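Local coordinates for probable tRNA pseudouridine synthase D (Methanosarcina mazei, PDB 1Z2Z), which probably converts uridine-13 of transfer RNAs into pseudouridine, as a member of the TruD family of pseudouridine synthases, at residues G256-L261 with R267-G272; G370-I373 with M379-K382. One frame throughout, in Å; residues are numbered along the deposited sequence.

Contact 1: residues G256-L261 with R267-G272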
loop_
_atom_site.group_PDB
_atom_site.type_symbol
_atom_site.label_atom_id
_atom_site.label_comp_id
_atom_site.label_asym_id
_atom_site.label_seq_id
_atom_site.Cartn_x
_atom_site.Cartn_y
_atom_site.Cartn_z
ATOM N N GLY A 256 8.052 24.223 -13.646
ATOM C CA GLY A 256 7.426 23.499 -14.738
ATOM C C GLY A 256 8.108 22.194 -15.090
ATOM O O GLY A 256 7.750 21.543 -16.074
ATOM N N SER A 257 9.096 21.799 -14.295
ATOM C CA SER A 257 9.798 20.551 -14.563
ATOM C C SER A 257 8.872 19.357 -14.316
ATOM O O SER A 257 9.208 18.233 -14.661
ATOM C CB SER A 257 11.049 20.436 -13.689
ATOM O OG SER A 257 10.703 20.236 -12.334
ATOM N N PHE A 258 7.700 19.609 -13.738
ATOM C CA PHE A 258 6.741 18.548 -13.452
ATOM C C PHE A 258 5.745 18.342 -14.573
ATOM O O PHE A 258 5.019 17.345 -14.593
ATOM C CB PHE A 258 5.966 18.871 -12.182
ATOM C CG PHE A 258 6.794 18.818 -10.945
ATOM C CD1 PHE A 258 7.202 17.598 -10.419
ATOM C CD2 PHE A 258 7.163 19.987 -10.295
ATOM C CE1 PHE A 258 7.967 17.544 -9.263
ATOM C CE2 PHE A 258 7.927 19.944 -9.139
ATOM C CZ PHE A 258 8.328 18.722 -8.620
ATOM N N ARG A 259 5.702 19.296 -15.497
ATOM C CA ARG A 259 4.773 19.246 -16.626
ATOM C C ARG A 259 5.251 18.307 -17.731
ATOM O O ARG A 259 4.751 18.347 -18.856
ATOM C CB ARG A 259 4.566 20.661 -17.188
ATOM C CG ARG A 259 3.104 21.109 -17.229
ATOM C CD ARG A 259 2.964 22.593 -17.562
ATOM N NE ARG A 259 1.581 23.068 -17.481
ATOM C CZ ARG A 259 0.820 23.013 -16.386
ATOM N NH1 ARG A 259 1.298 22.498 -15.262
ATOM N NH2 ARG A 259 -0.421 23.488 -16.408
ATOM N N VAL A 260 6.215 17.457 -17.397
ATOM C CA VAL A 260 6.764 16.503 -18.349
ATOM C C VAL A 260 6.281 15.085 -18.030
ATOM O O VAL A 260 6.311 14.190 -18.880
ATOM C CB VAL A 260 8.302 16.558 -18.321
ATOM C CG1 VAL A 260 8.790 17.859 -18.949
ATOM C CG2 VAL A 260 8.786 16.481 -16.891
ATOM N N LEU A 261 5.827 14.900 -16.795
ATOM C CA LEU A 261 5.319 13.616 -16.318
ATOM C C LEU A 261 3.792 13.626 -16.432
ATOM O O LEU A 261 3.157 14.644 -16.159
ATOM C CB LEU A 261 5.710 13.422 -14.848
ATOM C CG LEU A 261 7.118 13.852 -14.412
ATOM C CD1 LEU A 261 7.217 13.826 -12.893
ATOM C CD2 LEU A 261 8.158 12.944 -15.042
ATOM N N ARG A 267 0.303 13.954 -9.293
ATOM C CA ARG A 267 -0.390 14.242 -8.058
ATOM C C ARG A 267 -0.035 13.260 -6.934
ATOM O O ARG A 267 -0.550 13.375 -5.820
ATOM C CB ARG A 267 -1.904 14.252 -8.308
ATOM C CG ARG A 267 -2.325 15.109 -9.500
ATOM C CD ARG A 267 -3.840 15.291 -9.574
ATOM N NE ARG A 267 -4.313 16.332 -8.668
ATOM C CZ ARG A 267 -5.141 16.127 -7.652
ATOM N NH1 ARG A 267 -5.603 14.909 -7.399
ATOM N NH2 ARG A 267 -5.501 17.146 -6.882
HETATM N N MSE A 268 0.841 12.296 -7.215
HETATM C CA MSE A 268 1.240 11.322 -6.193
HETATM C C MSE A 268 2.043 11.992 -5.085
HETATM O O MSE A 268 1.899 11.662 -3.907
HETATM C CB MSE A 268 2.075 10.189 -6.795
HETATM C CG MSE A 268 1.298 9.201 -7.659
HETATM SE SE MSE A 268 2.316 7.542 -7.956
HETATM C CE MSE A 268 1.090 6.254 -7.139
ATOM N N PHE A 269 2.892 12.937 -5.457
ATOM C CA PHE A 269 3.687 13.626 -4.466
ATOM C C PHE A 269 2.797 14.221 -3.378
ATOM O O PHE A 269 2.902 13.834 -2.214
ATOM C CB PHE A 269 4.511 14.718 -5.131
ATOM C CG PHE A 269 5.302 14.230 -6.299
ATOM C CD1 PHE A 269 5.137 14.804 -7.550
ATOM C CD2 PHE A 269 6.225 13.204 -6.151
ATOM C CE1 PHE A 269 5.865 14.349 -8.643
ATOM C CE2 PHE A 269 6.958 12.743 -7.241
ATOM C CZ PHE A 269 6.784 13.324 -8.484
ATOM N N VAL A 270 1.911 15.144 -3.753
ATOM C CA VAL A 270 1.029 15.784 -2.775
ATOM C C VAL A 270 0.235 14.741 -1.979
ATOM O O VAL A 270 0.079 14.873 -0.762
ATOM C CB VAL A 270 0.041 16.811 -3.450
ATOM C CG1 VAL A 270 -0.958 17.333 -2.423
ATOM C CG2 VAL A 270 0.818 18.000 -4.038
ATOM N N HIS A 271 -0.249 13.703 -2.660
ATOM C CA HIS A 271 -1.014 12.637 -2.006
ATOM C C HIS A 271 -0.123 11.900 -1.003
ATOM O O HIS A 271 -0.592 11.390 0.024
ATOM C CB HIS A 271 -1.566 11.661 -3.055
ATOM C CG HIS A 271 -2.289 10.486 -2.473
ATOM N ND1 HIS A 271 -1.638 9.440 -1.853
ATOM C CD2 HIS A 271 -3.607 10.175 -2.438
ATOM C CE1 HIS A 271 -2.521 8.539 -1.466
ATOM N NE2 HIS A 271 -3.725 8.960 -1.809
ATOM N N GLY A 272 1.167 11.843 -1.309
ATOM C CA GLY A 272 2.093 11.198 -0.403
ATOM C C GLY A 272 2.125 12.012 0.876
ATOM O O GLY A 272 1.738 11.514 1.935
#

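Contact 2: residues G370-I373 with M379-K382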
loop_
_atom_site.group_PDB
_atom_site.type_symbol
_atom_site.label_atom_id
_atom_site.label_comp_id
_atom_site.label_asym_id
_atom_site.label_seq_id
_atom_site.Cartn_x
_atom_site.Cartn_y
_atom_site.Cartn_z
ATOM N N GLY A 370 -2.152 26.119 1.962
ATOM C CA GLY A 370 -0.948 25.747 1.246
ATOM C C GLY A 370 -1.152 24.629 0.241
ATOM O O GLY A 370 -0.341 24.472 -0.673
ATOM N N PHE A 371 -2.226 23.854 0.407
ATOM C CA PHE A 371 -2.523 22.747 -0.503
ATOM C C PHE A 371 -3.102 23.213 -1.827
ATOM O O PHE A 371 -3.844 22.481 -2.485
ATOM C CB PHE A 371 -3.486 21.740 0.133
ATOM C CG PHE A 371 -2.799 20.660 0.919
ATOM C CD1 PHE A 371 -2.586 20.797 2.288
ATOM C CD2 PHE A 371 -2.361 19.500 0.287
ATOM C CE1 PHE A 371 -1.940 19.799 3.020
ATOM C CE2 PHE A 371 -1.715 18.498 1.005
ATOM C CZ PHE A 371 -1.508 18.646 2.378
ATOM N N ASN A 372 -2.762 24.435 -2.210
ATOM C CA ASN A 372 -3.223 24.990 -3.467
ATOM C C ASN A 372 -2.021 25.501 -4.239
ATOM O O ASN A 372 -1.794 26.701 -4.353
ATOM C CB ASN A 372 -4.229 26.118 -3.220
ATOM C CG ASN A 372 -5.571 25.603 -2.728
ATOM O OD1 ASN A 372 -5.676 25.057 -1.629
ATOM N ND2 ASN A 372 -6.605 25.768 -3.549
ATOM N N ILE A 373 -1.243 24.569 -4.763
ATOM C CA ILE A 373 -0.056 24.913 -5.522
ATOM C C ILE A 373 -0.350 25.997 -6.561
ATOM O O ILE A 373 -1.126 25.774 -7.487
ATOM C CB ILE A 373 0.505 23.664 -6.235
ATOM C CG1 ILE A 373 0.871 22.591 -5.205
ATOM C CG2 ILE A 373 1.727 24.038 -7.054
ATOM C CD1 ILE A 373 -0.308 21.995 -4.462
HETATM N N MSE A 379 -2.128 20.346 -9.658
HETATM C CA MSE A 379 -1.386 19.525 -8.724
HETATM C C MSE A 379 -1.852 19.727 -7.292
HETATM O O MSE A 379 -1.428 19.005 -6.389
HETATM C CB MSE A 379 0.096 19.868 -8.837
HETATM C CG MSE A 379 1.018 18.969 -8.054
HETATM SE SE MSE A 379 2.812 19.631 -8.188
HETATM C CE MSE A 379 3.352 18.727 -9.824
ATOM N N SER A 380 -2.723 20.710 -7.083
ATOM C CA SER A 380 -3.217 20.980 -5.741
ATOM C C SER A 380 -4.504 20.227 -5.467
ATOM O O SER A 380 -5.442 20.235 -6.263
ATOM C CB SER A 380 -3.427 22.483 -5.521
ATOM O OG SER A 380 -4.574 22.962 -6.191
ATOM N N SER A 381 -4.525 19.564 -4.324
ATOM C CA SER A 381 -5.672 18.790 -3.912
ATOM C C SER A 381 -6.385 19.540 -2.805
ATOM O O SER A 381 -5.813 20.430 -2.168
ATOM C CB SER A 381 -5.220 17.416 -3.408
ATOM O OG SER A 381 -6.313 16.644 -2.938
ATOM N N LYS A 382 -7.640 19.167 -2.588
ATOM C CA LYS A 382 -8.465 19.775 -1.565
ATOM C C LYS A 382 -8.546 18.907 -0.319
ATOM O O LYS A 382 -9.036 19.352 0.715
ATOM C CB LYS A 382 -9.871 20.058 -2.114
ATOM C CG LYS A 382 -10.464 18.987 -3.052
ATOM C CD LYS A 382 -11.023 17.760 -2.325
ATOM C CE LYS A 382 -11.727 16.825 -3.307
ATOM N NZ LYS A 382 -12.210 15.550 -2.687
#

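Contact 1: residues G256-L261 with R267-G272
Phe-269 brings its CE1 up to the CD1-CE1 bond of Phe-258, between the loop 256-261 and the first part of a long helix. The aromatic contact rests on this one atom of the helix ring: Phe-269 CE1 lies 3.9 Å from Phe-258 CE1 and equally far from CD1 of that ring. With the centroids 5.7 Å apart and the planes inclined at 59°, the two rings are set obliquely, in neither a stack nor a T-shaped pair. Both CB atoms point toward the other segment, and with CG anti to the carbonyl carbon (chi1 -68° in Phe-258, -52° in Phe-269) the two rings meet.

A second, looser apolar contact comes from Leu-261. Its CD1 methyl approaches the edge of the Phe-269 ring, near the ring plane, at 4.5 Å from CZ. The three touching residues are buried, yet little surface is shared, as expected when the backbones stay well apart: the nearest CA atoms, those of Phe-258 and Arg-267, are 9.9 Å from each other.

The contact itself is apolar, and the backbone bonds stay within each segment. In the loop, Arg-259 N donates to Gly-256 O at 3.1 Å, a local turn that precedes Val-260 and Leu-261. In the helix, His-271 N donates to Arg-267 O. The side chains of Arg-259 and Arg-267 both turn to Glu-378, the first in a salt bridge to its carboxylate, the second in a hydrogen bond to its backbone O.

The loop joins helix 238-249 to helix 263-287, so the contact folds the connection back onto the helix it leads into. Leu-261 also packs on Met-243 of helix 238-249, while helix 194-202 supplies Ala-197 beside Phe-258 and Tyr-201, whose ring is edge-to-face with Phe-269.

Contact 2: residues G370-I373 with M379-K382
Ser-380 points its CB into the bend made by Phe-371, Asn-372 and Ile-373, and much of the contact gathers round that carbon. Ile-373 faces it from the other segment: the CD1 methyl lies over the bond joining CA and CB of Ser-380. The isoleucine has CG1 anti to its carbonyl carbon (chi1 -60°) and a folded second torsion (chi2 67°), which brings the end of the longer branch back to the serine, while CG2 takes the place anti to the backbone N. The same CD1 methyl lies 3.7 Å from Met-379 O.

The hydroxyl of Ser-380 is turned between its own N and carbonyl carbon (chi1 74°), and its hydrogen-bond partner is Pro-377 O, within the loop that links the segments. Asn-372 directs its CB away from Ser-380, so here it contributes mainly its backbone.

Phe-371 is set differently: its CB lies across the line to the second segment, 3.5 Å from Ser-381 O. The phenylalanine ring continues onto Val-270 and Gln-274 of helix 263-287, which Ser-381 also touches.

The two segments come close, their nearest CA atoms, Asn-372 and Ser-380, lying 4.6 Å apart, but they form no strand ladder. This is the packing of an irregular loop closing on itself, in the long connection between helix 352-363 and strand 389-391, with Ile-373 and Met-379 both resting on Ile-189 of helix 182-191.

Overall arrangement
Contact 1 closes before contact 2 opens, so the two follow one another along the chain, yet their centres are only about 11 Å apart, on the same side of the chain's centre. Helix 263-287 links them. Its Arg-267 probably hydrogen-bonds through NH2 to Ser-380 O, a weak bond at 3.2 Å, and Val-270 packs against Met-379. The loop of contact 1 joins in as well, since Phe-258 CB meets Met-379 CE at 3.5 Å. Both contacts belong to the TRUD region of the protein and lie away from the probable nucleophile, Asp-86; together they pack the connection after helix 352-363 against helix 263-287 and the loop that precedes it.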